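Beta-N-acetylhexosaminidase (Bacteroides fragilis, PDB 4PYS) probably removes terminal beta-linked N-acetylhexosamine residues from glycans by hydrolysis, as a glycoside hydrolase of family 20. Local coordinates at residues L25-K30 / L117-V122; R326-L331 / S351-V356; D411-N416 / E468-F473; F99-Q104 / M158-Y163. All coordinates share one frame; numbering follows the deposited sequence.

How the interactions relate
From the N terminus, interaction 1 joins strand 23-27 to strand 117-126 and closes a loop that contains helix 96-109. Interaction 4 starts on that helix, inside the loop, and ends beyond it at residues 158-163, so the two contacts cross along the chain; their nearest atoms are about 7 Å apart. Interaction 1 pairs two strands of the N-terminal sheet, whereas interaction 4 ties that domain to the barrel of the catalytic domain. Interaction 2 follows in series, closing a short loop within the barrel. Interaction 3 comes last, closing a loop of 51 residues with strand 428-435 and helix 453-462, and packs helix 409-415 against the start of helix 470-486.

Interaction 1: L25-K30 / L117-V122; sequences LRLQGK and LIFPCV
Leu25 and Leu27 pair with Phe119 and Leu117 as the hydrogen-bonded pairs of an antiparallel ladder, its strand segments at 165°. Leu25 N donates to Phe119 O at 2.7 Å and Leu25 O accepts from Phe119 N; Leu27 N bonds to Leu117 O at 2.8 Å, answered by Leu117 N to Leu27 O. Between them Arg26 and Ile118 form the non-hydrogen-bonded pair, their side chains side by side on the face opposite Leu25, Leu27, Leu117 and Phe119. From CB, 4.2 Å from Leu117 O, Arg26 runs on with CG 4.1 Å from Ile118 CG1, then CD beside Ile118 CD1. After the bend at chi3 (-148°), NH2 comes to 3.5 Å from Ile118 CD1, which lies in the guanidinium plane at its edge. An exposed charged chain thus lays its methylenes along a buried isoleucine. On the leucine and phenylalanine face, Leu27 CB meets Leu117 CB at 4.2 Å and Leu27 CD1 approaches the Phe119 ring edge at CE2. This face turns toward helix 96-109, where Leu106 and Trp109 touch Phe119, while Val84 of strand 80-84 packs against Leu25 and Phe119.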
# COMPACT_ATOMS: atom_id res chain seq x y z
N LEU A 25 -4.88 -31.68 -13.75
CA LEU A 25 -5.12 -31.21 -15.10
C LEU A 25 -3.83 -30.66 -15.67
O LEU A 25 -3.24 -29.73 -15.10
CB LEU A 25 -6.18 -30.10 -15.10
CG LEU A 25 -6.43 -29.44 -16.46
CD1 LEU A 25 -7.11 -30.41 -17.40
CD2 LEU A 25 -7.25 -28.18 -16.29
N ARG A 26 -3.37 -31.22 -16.77
CA ARG A 26 -2.17 -30.71 -17.43
C ARG A 26 -2.56 -29.87 -18.64
O ARG A 26 -3.32 -30.32 -19.50
CB ARG A 26 -1.24 -31.86 -17.86
CG ARG A 26 -0.91 -32.85 -16.74
CD ARG A 26 0.33 -33.70 -17.06
NE ARG A 26 0.26 -35.05 -16.50
CZ ARG A 26 0.74 -35.41 -15.30
NH1 ARG A 26 0.61 -36.66 -14.90
NH2 ARG A 26 1.34 -34.52 -14.52
N LEU A 27 -2.06 -28.64 -18.68
CA LEU A 27 -2.29 -27.75 -19.81
C LEU A 27 -0.97 -27.43 -20.48
O LEU A 27 -0.17 -26.65 -19.97
CB LEU A 27 -2.96 -26.45 -19.36
CG LEU A 27 -4.32 -26.56 -18.67
CD1 LEU A 27 -4.92 -25.19 -18.43
CD2 LEU A 27 -5.26 -27.42 -19.49
N GLN A 28 -0.76 -28.05 -21.64
CA GLN A 28 0.41 -27.77 -22.46
C GLN A 28 -0.04 -27.57 -23.91
O GLN A 28 -0.94 -28.26 -24.39
CB GLN A 28 1.42 -28.91 -22.38
N GLY A 29 0.57 -26.61 -24.59
CA GLY A 29 0.20 -26.31 -25.96
C GLY A 29 -0.76 -25.15 -26.06
O GLY A 29 -0.76 -24.26 -25.21
N LYS A 30 -1.58 -25.15 -27.10
CA LYS A 30 -2.59 -24.11 -27.28
C LYS A 30 -3.73 -24.31 -26.28
O LYS A 30 -4.33 -25.38 -26.21
CB LYS A 30 -3.12 -24.11 -28.72
CG LYS A 30 -2.21 -23.40 -29.72
CD LYS A 30 -2.71 -21.99 -30.04
CE LYS A 30 -1.77 -21.26 -30.99
N LEU A 117 1.50 -25.95 -17.67
CA LEU A 117 0.83 -25.85 -16.38
C LEU A 117 0.31 -27.20 -15.93
O LEU A 117 -0.16 -28.01 -16.74
CB LEU A 117 -0.32 -24.85 -16.48
CG LEU A 117 0.04 -23.41 -16.84
CD1 LEU A 117 -1.22 -22.62 -17.09
CD2 LEU A 117 0.84 -22.77 -15.74
N ILE A 118 0.43 -27.47 -14.63
CA ILE A 118 -0.11 -28.69 -14.04
C ILE A 118 -0.84 -28.30 -12.78
O ILE A 118 -0.23 -27.76 -11.85
CB ILE A 118 0.98 -29.71 -13.69
CG1 ILE A 118 1.71 -30.17 -14.96
CG2 ILE A 118 0.38 -30.91 -12.97
CD1 ILE A 118 2.68 -31.30 -14.72
N PHE A 119 -2.15 -28.55 -12.76
CA PHE A 119 -2.99 -28.14 -11.64
C PHE A 119 -3.66 -29.34 -10.99
O PHE A 119 -4.48 -30.01 -11.62
CB PHE A 119 -4.08 -27.19 -12.12
CG PHE A 119 -3.57 -25.87 -12.63
CD1 PHE A 119 -2.94 -24.98 -11.77
CD2 PHE A 119 -3.74 -25.51 -13.96
CE1 PHE A 119 -2.48 -23.75 -12.24
CE2 PHE A 119 -3.29 -24.29 -14.43
CZ PHE A 119 -2.66 -23.41 -13.57
N PRO A 120 -3.33 -29.61 -9.72
CA PRO A 120 -4.03 -30.70 -9.03
C PRO A 120 -5.50 -30.35 -8.92
O PRO A 120 -5.83 -29.18 -8.74
CB PRO A 120 -3.38 -30.71 -7.64
CG PRO A 120 -2.00 -30.12 -7.87
CD PRO A 120 -2.20 -29.07 -8.93
N CYS A 121 -6.38 -31.34 -9.06
CA CYS A 121 -7.81 -31.06 -8.99
C CYS A 121 -8.17 -30.52 -7.61
O CYS A 121 -7.60 -30.93 -6.60
CB CYS A 121 -8.61 -32.30 -9.35
SG CYS A 121 -8.35 -32.81 -11.06
N VAL A 122 -9.11 -29.57 -7.58
CA VAL A 122 -9.37 -28.82 -6.36
C VAL A 122 -10.60 -27.94 -6.54
O VAL A 122 -10.99 -27.62 -7.66
CB VAL A 122 -8.15 -27.92 -6.01
CG1 VAL A 122 -8.06 -26.73 -6.96
CG2 VAL A 122 -8.22 -27.43 -4.57

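Interaction 2: R326-L331 / S351-V356; sequences RMADYL and SLPDNV
Ala328, on helix 316-333, faces the type I beta turn Pro353-Val356, and the CA atoms come nearest at Asp329 and Pro353, 6.5 Å apart. The methyl of Ala328 is the apolar centre of the contact: its CB meets Pro353 CG at 3.5 Å and Val356 CG2 at 3.9 Å, and so touches both ends of the turn. With CG1 of Val356 anti to the backbone N (chi1 166°), CG2 lies beside that N and is the branch that meets Ala328. Asp329 passes obliquely by the proline ring, with OD2 3.8 Å from Pro353 CG; the same OD2 forms a longer salt bridge, 3.4 Å, with NH1 of Arg326 one helical turn earlier. The polar link is made by Asn355. Its CG sits between the backbone N and the carbonyl carbon (chi1 65°), and this turns the amide to the helix, where ND2 donates to Ala328 O at 3.0 Å. The N-H...O angle is 154°, and the donor is tilted from the carbonyl plane. ND2 also bonds to Arg336 O, so one buried amide nitrogen holds both the helix and the chain that follows it; Leu331 CB packs 4.1 Å from this ND2. Ala338 and Phe340 of strand 337-341 extend the apolar patch around Ala328. Helix 316-333 leads into strand 337-341, and the turn leads into its parallel neighbour, strand 356-360: helix-to-loop packing beside the N-terminal end of strand 356-360, on the outer layer of the beta/alpha (TIM) barrel of the family 20 catalytic domain.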
# COMPACT_ATOMS: atom_id res chain seq x y z
N ARG A 326 -9.83 22.18 5.63
CA ARG A 326 -9.98 22.88 4.35
C ARG A 326 -9.56 22.00 3.18
O ARG A 326 -10.21 21.99 2.13
CB ARG A 326 -9.18 24.19 4.34
CG ARG A 326 -9.60 25.23 5.37
CD ARG A 326 -11.09 25.54 5.31
NE ARG A 326 -11.76 25.07 6.52
CZ ARG A 326 -12.90 24.39 6.53
NH1 ARG A 326 -13.52 24.11 5.39
NH2 ARG A 326 -13.43 24.00 7.68
N MSE A 327 -8.46 21.26 3.35
CA MSE A 327 -7.97 20.41 2.27
C MSE A 327 -8.86 19.20 2.07
O MSE A 327 -9.10 18.77 0.95
CB MSE A 327 -6.54 19.94 2.55
CG MSE A 327 -5.55 21.07 2.81
SE MSE A 327 -5.41 22.41 1.41
CE MSE A 327 -5.52 21.38 -0.18
N ALA A 328 -9.34 18.62 3.17
CA ALA A 328 -10.25 17.50 3.09
C ALA A 328 -11.57 17.94 2.44
O ALA A 328 -12.16 17.21 1.65
CB ALA A 328 -10.50 16.91 4.46
N ASP A 329 -12.03 19.15 2.78
CA ASP A 329 -13.25 19.65 2.17
C ASP A 329 -13.07 19.83 0.67
O ASP A 329 -13.99 19.58 -0.11
CB ASP A 329 -13.70 20.96 2.81
CG ASP A 329 -14.87 20.77 3.76
OD1 ASP A 329 -15.98 20.45 3.28
OD2 ASP A 329 -14.68 20.94 4.98
N TYR A 330 -11.88 20.26 0.27
CA TYR A 330 -11.57 20.40 -1.14
C TYR A 330 -11.64 19.04 -1.84
O TYR A 330 -12.22 18.92 -2.92
CB TYR A 330 -10.18 21.00 -1.34
CG TYR A 330 -9.95 21.41 -2.76
CD1 TYR A 330 -10.67 22.47 -3.30
CD2 TYR A 330 -9.04 20.74 -3.57
CE1 TYR A 330 -10.49 22.86 -4.60
CE2 TYR A 330 -8.84 21.14 -4.89
CZ TYR A 330 -9.58 22.19 -5.39
OH TYR A 330 -9.42 22.62 -6.70
N LEU A 331 -11.03 18.03 -1.22
CA LEU A 331 -11.08 16.68 -1.75
C LEU A 331 -12.52 16.19 -1.81
O LEU A 331 -12.92 15.52 -2.76
CB LEU A 331 -10.21 15.74 -0.92
CG LEU A 331 -8.71 15.88 -1.17
CD1 LEU A 331 -7.95 14.93 -0.27
CD2 LEU A 331 -8.40 15.61 -2.63
N SER A 351 -13.48 20.37 13.93
CA SER A 351 -13.95 19.08 13.46
C SER A 351 -13.70 18.84 11.98
O SER A 351 -13.94 19.71 11.14
CB SER A 351 -15.43 18.87 13.80
OG SER A 351 -15.76 17.49 13.68
N LEU A 352 -13.20 17.65 11.69
CA LEU A 352 -12.87 17.25 10.33
C LEU A 352 -14.11 16.75 9.61
O LEU A 352 -14.98 16.13 10.22
CB LEU A 352 -11.79 16.17 10.37
CG LEU A 352 -10.49 16.67 11.00
CD1 LEU A 352 -9.55 15.54 11.34
CD2 LEU A 352 -9.82 17.65 10.06
N PRO A 353 -14.20 17.02 8.29
CA PRO A 353 -15.37 16.65 7.48
C PRO A 353 -15.57 15.14 7.34
O PRO A 353 -14.67 14.37 7.69
CB PRO A 353 -15.07 17.30 6.12
CG PRO A 353 -13.59 17.49 6.10
CD PRO A 353 -13.19 17.75 7.51
N ASP A 354 -16.72 14.73 6.82
CA ASP A 354 -17.11 13.31 6.83
C ASP A 354 -16.44 12.43 5.77
O ASP A 354 -16.76 11.24 5.67
CB ASP A 354 -18.64 13.15 6.78
CG ASP A 354 -19.26 13.69 5.49
OD1 ASP A 354 -18.51 14.06 4.56
OD2 ASP A 354 -20.50 13.74 5.41
N ASN A 355 -15.53 12.99 4.98
CA ASN A 355 -14.76 12.16 4.05
C ASN A 355 -13.37 11.81 4.57
O ASN A 355 -12.53 11.30 3.82
CB ASN A 355 -14.64 12.85 2.69
CG ASN A 355 -13.83 14.12 2.77
OD1 ASN A 355 -13.93 14.88 3.73
ND2 ASN A 355 -13.02 14.37 1.74
N VAL A 356 -13.14 12.08 5.85
CA VAL A 356 -11.83 11.84 6.47
C VAL A 356 -11.66 10.39 6.92
O VAL A 356 -12.56 9.80 7.50
CB VAL A 356 -11.60 12.81 7.65
CG1 VAL A 356 -10.43 12.36 8.51
CG2 VAL A 356 -11.38 14.23 7.13

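Interaction 3: D411-N416 / E468-F473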
# COMPACT_ATOMS: atom_id res chain seq x y z
N ASP A 411 6.80 -11.83 16.39
CA ASP A 411 6.13 -10.65 16.92
C ASP A 411 4.97 -10.24 16.02
O ASP A 411 3.86 -9.99 16.50
CB ASP A 411 7.11 -9.47 17.08
CG ASP A 411 8.21 -9.74 18.08
OD1 ASP A 411 7.91 -10.26 19.18
OD2 ASP A 411 9.38 -9.41 17.77
N VAL A 412 5.21 -10.18 14.72
CA VAL A 412 4.14 -9.71 13.84
C VAL A 412 3.00 -10.73 13.81
O VAL A 412 1.83 -10.36 13.90
CB VAL A 412 4.63 -9.31 12.41
CG1 VAL A 412 5.46 -10.40 11.79
CG2 VAL A 412 3.45 -8.96 11.51
N TYR A 413 3.33 -12.02 13.77
CA TYR A 413 2.28 -13.03 13.69
C TYR A 413 1.45 -13.15 14.96
O TYR A 413 0.22 -13.29 14.91
CB TYR A 413 2.87 -14.39 13.30
CG TYR A 413 1.80 -15.36 12.82
CD1 TYR A 413 1.30 -15.26 11.53
CD2 TYR A 413 1.31 -16.35 13.65
CE1 TYR A 413 0.31 -16.13 11.08
CE2 TYR A 413 0.32 -17.23 13.20
CZ TYR A 413 -0.17 -17.11 11.92
OH TYR A 413 -1.15 -17.97 11.46
N LEU A 414 2.11 -13.07 16.12
CA LEU A 414 1.46 -13.41 17.38
C LEU A 414 0.95 -12.20 18.16
O LEU A 414 0.08 -12.35 19.01
CB LEU A 414 2.42 -14.18 18.28
CG LEU A 414 2.93 -15.52 17.78
CD1 LEU A 414 3.96 -16.06 18.78
CD2 LEU A 414 1.78 -16.49 17.60
N ARG A 415 1.51 -11.01 17.91
CA ARG A 415 1.27 -9.89 18.84
C ARG A 415 1.02 -8.54 18.14
O ARG A 415 1.28 -7.49 18.71
CB ARG A 415 2.44 -9.77 19.84
CG ARG A 415 2.45 -10.87 20.92
CD ARG A 415 3.70 -10.83 21.82
NE ARG A 415 4.93 -11.11 21.08
CZ ARG A 415 5.40 -12.33 20.84
NH1 ARG A 415 4.75 -13.40 21.28
NH2 ARG A 415 6.53 -12.48 20.16
N ASN A 416 0.47 -8.58 16.93
CA ASN A 416 0.27 -7.36 16.14
C ASN A 416 -1.00 -6.62 16.56
O ASN A 416 -2.10 -7.12 16.37
CB ASN A 416 0.16 -7.74 14.66
CG ASN A 416 0.18 -6.55 13.73
OD1 ASN A 416 0.41 -5.41 14.15
ND2 ASN A 416 -0.06 -6.80 12.45
N GLU A 468 -4.72 -20.93 12.99
CA GLU A 468 -3.49 -21.25 12.29
C GLU A 468 -2.34 -20.81 13.19
O GLU A 468 -2.11 -19.61 13.35
CB GLU A 468 -3.42 -20.50 10.96
CG GLU A 468 -2.15 -20.85 10.16
CD GLU A 468 -2.00 -19.99 8.92
OE1 GLU A 468 -2.77 -19.02 8.77
OE2 GLU A 468 -1.09 -20.28 8.11
N ASN A 469 -1.62 -21.76 13.78
CA ASN A 469 -0.59 -21.37 14.73
C ASN A 469 0.70 -20.98 14.01
O ASN A 469 0.80 -21.11 12.78
CB ASN A 469 -0.37 -22.44 15.82
CG ASN A 469 0.05 -23.78 15.26
OD1 ASN A 469 0.79 -23.85 14.28
ND2 ASN A 469 -0.44 -24.86 15.86
N PHE A 470 1.66 -20.46 14.76
CA PHE A 470 2.86 -19.92 14.14
C PHE A 470 3.65 -21.03 13.48
O PHE A 470 4.27 -20.82 12.44
CB PHE A 470 3.76 -19.22 15.17
CG PHE A 470 5.04 -18.71 14.56
CD1 PHE A 470 5.06 -17.52 13.85
CD2 PHE A 470 6.21 -19.46 14.64
CE1 PHE A 470 6.24 -17.05 13.26
CE2 PHE A 470 7.39 -19.02 14.07
CZ PHE A 470 7.40 -17.81 13.37
N ASP A 471 3.67 -22.20 14.10
CA ASP A 471 4.46 -23.29 13.57
C ASP A 471 3.93 -23.67 12.19
O ASP A 471 4.71 -23.90 11.26
CB ASP A 471 4.44 -24.51 14.49
CG ASP A 471 5.09 -24.25 15.83
OD1 ASP A 471 6.06 -23.46 15.90
OD2 ASP A 471 4.62 -24.84 16.82
N GLU A 472 2.61 -23.72 12.04
CA GLU A 472 2.04 -24.04 10.73
C GLU A 472 2.30 -22.94 9.71
O GLU A 472 2.67 -23.22 8.56
CB GLU A 472 0.53 -24.28 10.83
CG GLU A 472 -0.09 -24.54 9.46
CD GLU A 472 -1.57 -24.91 9.52
OE1 GLU A 472 -2.20 -24.65 10.57
OE2 GLU A 472 -2.09 -25.46 8.52
N PHE A 473 2.11 -21.69 10.13
CA PHE A 473 2.33 -20.56 9.25
C PHE A 473 3.80 -20.48 8.81
O PHE A 473 4.09 -20.29 7.63
CB PHE A 473 1.95 -19.27 9.94
CG PHE A 473 2.39 -18.06 9.20
CD1 PHE A 473 1.73 -17.68 8.05
CD2 PHE A 473 3.50 -17.34 9.63
CE1 PHE A 473 2.16 -16.56 7.33
CE2 PHE A 473 3.93 -16.23 8.92
CZ PHE A 473 3.26 -15.85 7.77
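Tyr413 meets Phe473 and Phe470 in two different ring geometries. With Phe473 it forms an offset stack, planes 14° apart and centroids 4.4 Å apart, in which Tyr413 CE1 lies over the face of Phe473 toward its rim, 3.4 Å from Phe473 CG. With Phe470 the geometry is offset edge-to-face: the edge of Phe470 is turned toward the tyrosine face, planes at 66°, and Phe470 CD1 comes 3.9 Å from Tyr413 CB. All three side chains have CG anti to the backbone N; for Tyr413 (chi1 -163°) this carries the ring from helix 409-415 across to the first turn of helix 470-486. Together they form an aromatic cluster joining two helices that are far apart in sequence. Leu414 adds an apolar touch at its border, CD2 to Phe470 CB, the two side chains crossing at about a right angle. Ala456 of helix 453-462 and Met12 also pack on Phe473.

The hydrogen bond across the contact belongs to the tyrosine hydroxyl: OH donates to Glu468 O at 2.7 Å, the donor standing above the carbonyl plane. The Glu468 side chain passes the same hydroxyl, its carboxylate nearly perpendicular to the ring, and OE2 forms a salt bridge with Lys476. Asn469, the N-cap of helix 470-486, accepts from Glu472 N through OD1 at 2.9 Å.

Interaction 4: F99-Q104 / M158-Y163; sequences FIYAIQ and MLKMNY
Tyr101 is the first residue of 99-104 to meet the 158-163 loop, and it does so along its whole length. Its CG stands anti to the carbonyl carbon (chi1 -63°), which sends the ring toward the loop, where it runs alongside Lys160 in the opposite direction. Tyr101 CB lies 3.9 Å from Lys160 CE and ring atom CD1 3.8 Å from Lys160 CG, while CE1 reaches Lys160 CA. At the tip, OH donates to Met161 O at 2.7 Å; this oxygen lies near the ring plane, whereas the donor stands 57° out of the carbonyl plane. The hydroxyl also touches Asn162 CB at 3.3 Å. The backbone takes part too, with Tyr101 O 3.4 Å from Lys160 CE, and Trp462 of helix 453-462 meets the tyrosine ring edge to face. One turn on, Gln104 points at the end of helix 146-158. Its chain bends at chi2 (-66°) and lays the amide against Met158, a selenomethionine here, with CD 3.5 Å from Met158 CA. NE2 bonds to Ser157 OG and OE1 accepts from Arg107, so both ends of the amide are held. Lys160, with positive phi, is the C-prime residue of the Schellman motif that closes helix 146-158. Its methylenes lie alongside CB and CD1 of Tyr101, and NZ goes on to Ser105 OG. A buried phenol hydroxyl, amide and ammonium all find hydrogen-bonding partners here, so apolar packing and directional polar bonds together join the N-terminal domain to the barrel.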
# COMPACT_ATOMS: atom_id res chain seq x y z
N PHE A 99 -11.11 -12.01 -10.18
CA PHE A 99 -10.39 -12.73 -11.23
C PHE A 99 -8.89 -12.57 -11.07
O PHE A 99 -8.12 -13.50 -11.31
CB PHE A 99 -10.81 -12.22 -12.61
CG PHE A 99 -12.16 -12.72 -13.08
CD1 PHE A 99 -12.46 -14.08 -13.07
CD2 PHE A 99 -13.12 -11.83 -13.54
CE1 PHE A 99 -13.71 -14.54 -13.53
CE2 PHE A 99 -14.37 -12.28 -13.98
CZ PHE A 99 -14.66 -13.64 -13.97
N ILE A 100 -8.46 -11.38 -10.68
CA ILE A 100 -7.03 -11.15 -10.46
C ILE A 100 -6.51 -12.01 -9.31
O ILE A 100 -5.44 -12.63 -9.41
CB ILE A 100 -6.77 -9.65 -10.23
CG1 ILE A 100 -6.91 -8.93 -11.58
CG2 ILE A 100 -5.36 -9.43 -9.62
CD1 ILE A 100 -6.97 -7.45 -11.49
N TYR A 101 -7.28 -12.08 -8.24
CA TYR A 101 -6.84 -12.89 -7.11
C TYR A 101 -6.89 -14.37 -7.44
O TYR A 101 -6.02 -15.13 -7.00
CB TYR A 101 -7.65 -12.54 -5.85
CG TYR A 101 -7.43 -11.09 -5.44
CD1 TYR A 101 -6.18 -10.51 -5.58
CD2 TYR A 101 -8.47 -10.31 -4.96
CE1 TYR A 101 -5.96 -9.17 -5.22
CE2 TYR A 101 -8.27 -8.97 -4.59
CZ TYR A 101 -7.00 -8.42 -4.73
OH TYR A 101 -6.78 -7.09 -4.38
N ALA A 102 -7.87 -14.79 -8.24
CA ALA A 102 -7.86 -16.18 -8.73
C ALA A 102 -6.60 -16.48 -9.53
O ALA A 102 -6.02 -17.55 -9.41
CB ALA A 102 -9.12 -16.47 -9.57
N ILE A 103 -6.18 -15.52 -10.36
CA ILE A 103 -4.96 -15.68 -11.14
C ILE A 103 -3.76 -15.81 -10.21
O ILE A 103 -2.89 -16.63 -10.45
CB ILE A 103 -4.76 -14.51 -12.14
CG1 ILE A 103 -5.74 -14.67 -13.31
CG2 ILE A 103 -3.32 -14.46 -12.68
CD1 ILE A 103 -5.89 -13.40 -14.15
N GLN A 104 -3.72 -15.01 -9.15
CA GLN A 104 -2.60 -15.11 -8.21
C GLN A 104 -2.59 -16.49 -7.54
O GLN A 104 -1.52 -17.06 -7.30
CB GLN A 104 -2.68 -14.01 -7.14
CG GLN A 104 -2.53 -12.59 -7.67
CD GLN A 104 -1.16 -12.30 -8.26
OE1 GLN A 104 -0.27 -13.17 -8.29
NE2 GLN A 104 -0.97 -11.07 -8.72
N MSE A 158 0.47 -9.86 -5.77
CA MSE A 158 0.82 -11.25 -5.54
C MSE A 158 0.33 -11.73 -4.18
O MSE A 158 -0.02 -12.90 -4.01
CB MSE A 158 2.35 -11.42 -5.63
CG MSE A 158 2.86 -12.82 -5.35
SE MSE A 158 4.81 -12.84 -5.45
CE MSE A 158 5.15 -11.79 -3.82
N LEU A 159 0.30 -10.81 -3.21
CA LEU A 159 -0.07 -11.14 -1.84
C LEU A 159 -1.53 -10.79 -1.58
O LEU A 159 -1.98 -10.77 -0.42
CB LEU A 159 0.84 -10.37 -0.88
CG LEU A 159 2.32 -10.80 -0.95
CD1 LEU A 159 3.17 -10.01 0.01
CD2 LEU A 159 2.47 -12.28 -0.67
N LYS A 160 -2.26 -10.54 -2.66
CA LYS A 160 -3.70 -10.22 -2.64
C LYS A 160 -4.07 -8.93 -1.90
O LYS A 160 -5.19 -8.78 -1.42
CB LYS A 160 -4.51 -11.42 -2.12
CG LYS A 160 -4.34 -12.67 -3.01
CD LYS A 160 -5.46 -13.69 -2.73
CE LYS A 160 -5.44 -14.87 -3.70
NZ LYS A 160 -4.33 -15.84 -3.37
N MSE A 161 -3.15 -7.98 -1.84
CA MSE A 161 -3.50 -6.64 -1.36
C MSE A 161 -4.21 -5.88 -2.44
O MSE A 161 -4.28 -6.34 -3.59
CB MSE A 161 -2.23 -5.91 -0.94
CG MSE A 161 -1.53 -6.67 0.15
SE MSE A 161 0.02 -5.67 0.76
CE MSE A 161 0.75 -7.02 1.96
N ASN A 162 -4.80 -4.74 -2.08
CA ASN A 162 -5.52 -3.96 -3.07
C ASN A 162 -5.13 -2.49 -3.18
O ASN A 162 -5.64 -1.80 -4.07
CB ASN A 162 -7.05 -4.09 -2.94
CG ASN A 162 -7.57 -3.81 -1.54
OD1 ASN A 162 -6.81 -3.47 -0.62
ND2 ASN A 162 -8.89 -3.95 -1.36
N TYR A 163 -4.25 -2.02 -2.31
CA TYR A 163 -3.79 -0.63 -2.42
C TYR A 163 -2.28 -0.56 -2.31
O TYR A 163 -1.67 -1.25 -1.50
CB TYR A 163 -4.39 0.27 -1.32
CG TYR A 163 -5.88 0.44 -1.40
CD1 TYR A 163 -6.46 1.39 -2.23
CD2 TYR A 163 -6.72 -0.36 -0.63
CE1 TYR A 163 -7.85 1.54 -2.29
CE2 TYR A 163 -8.11 -0.22 -0.69
CZ TYR A 163 -8.66 0.73 -1.51
OH TYR A 163 -10.03 0.86 -1.56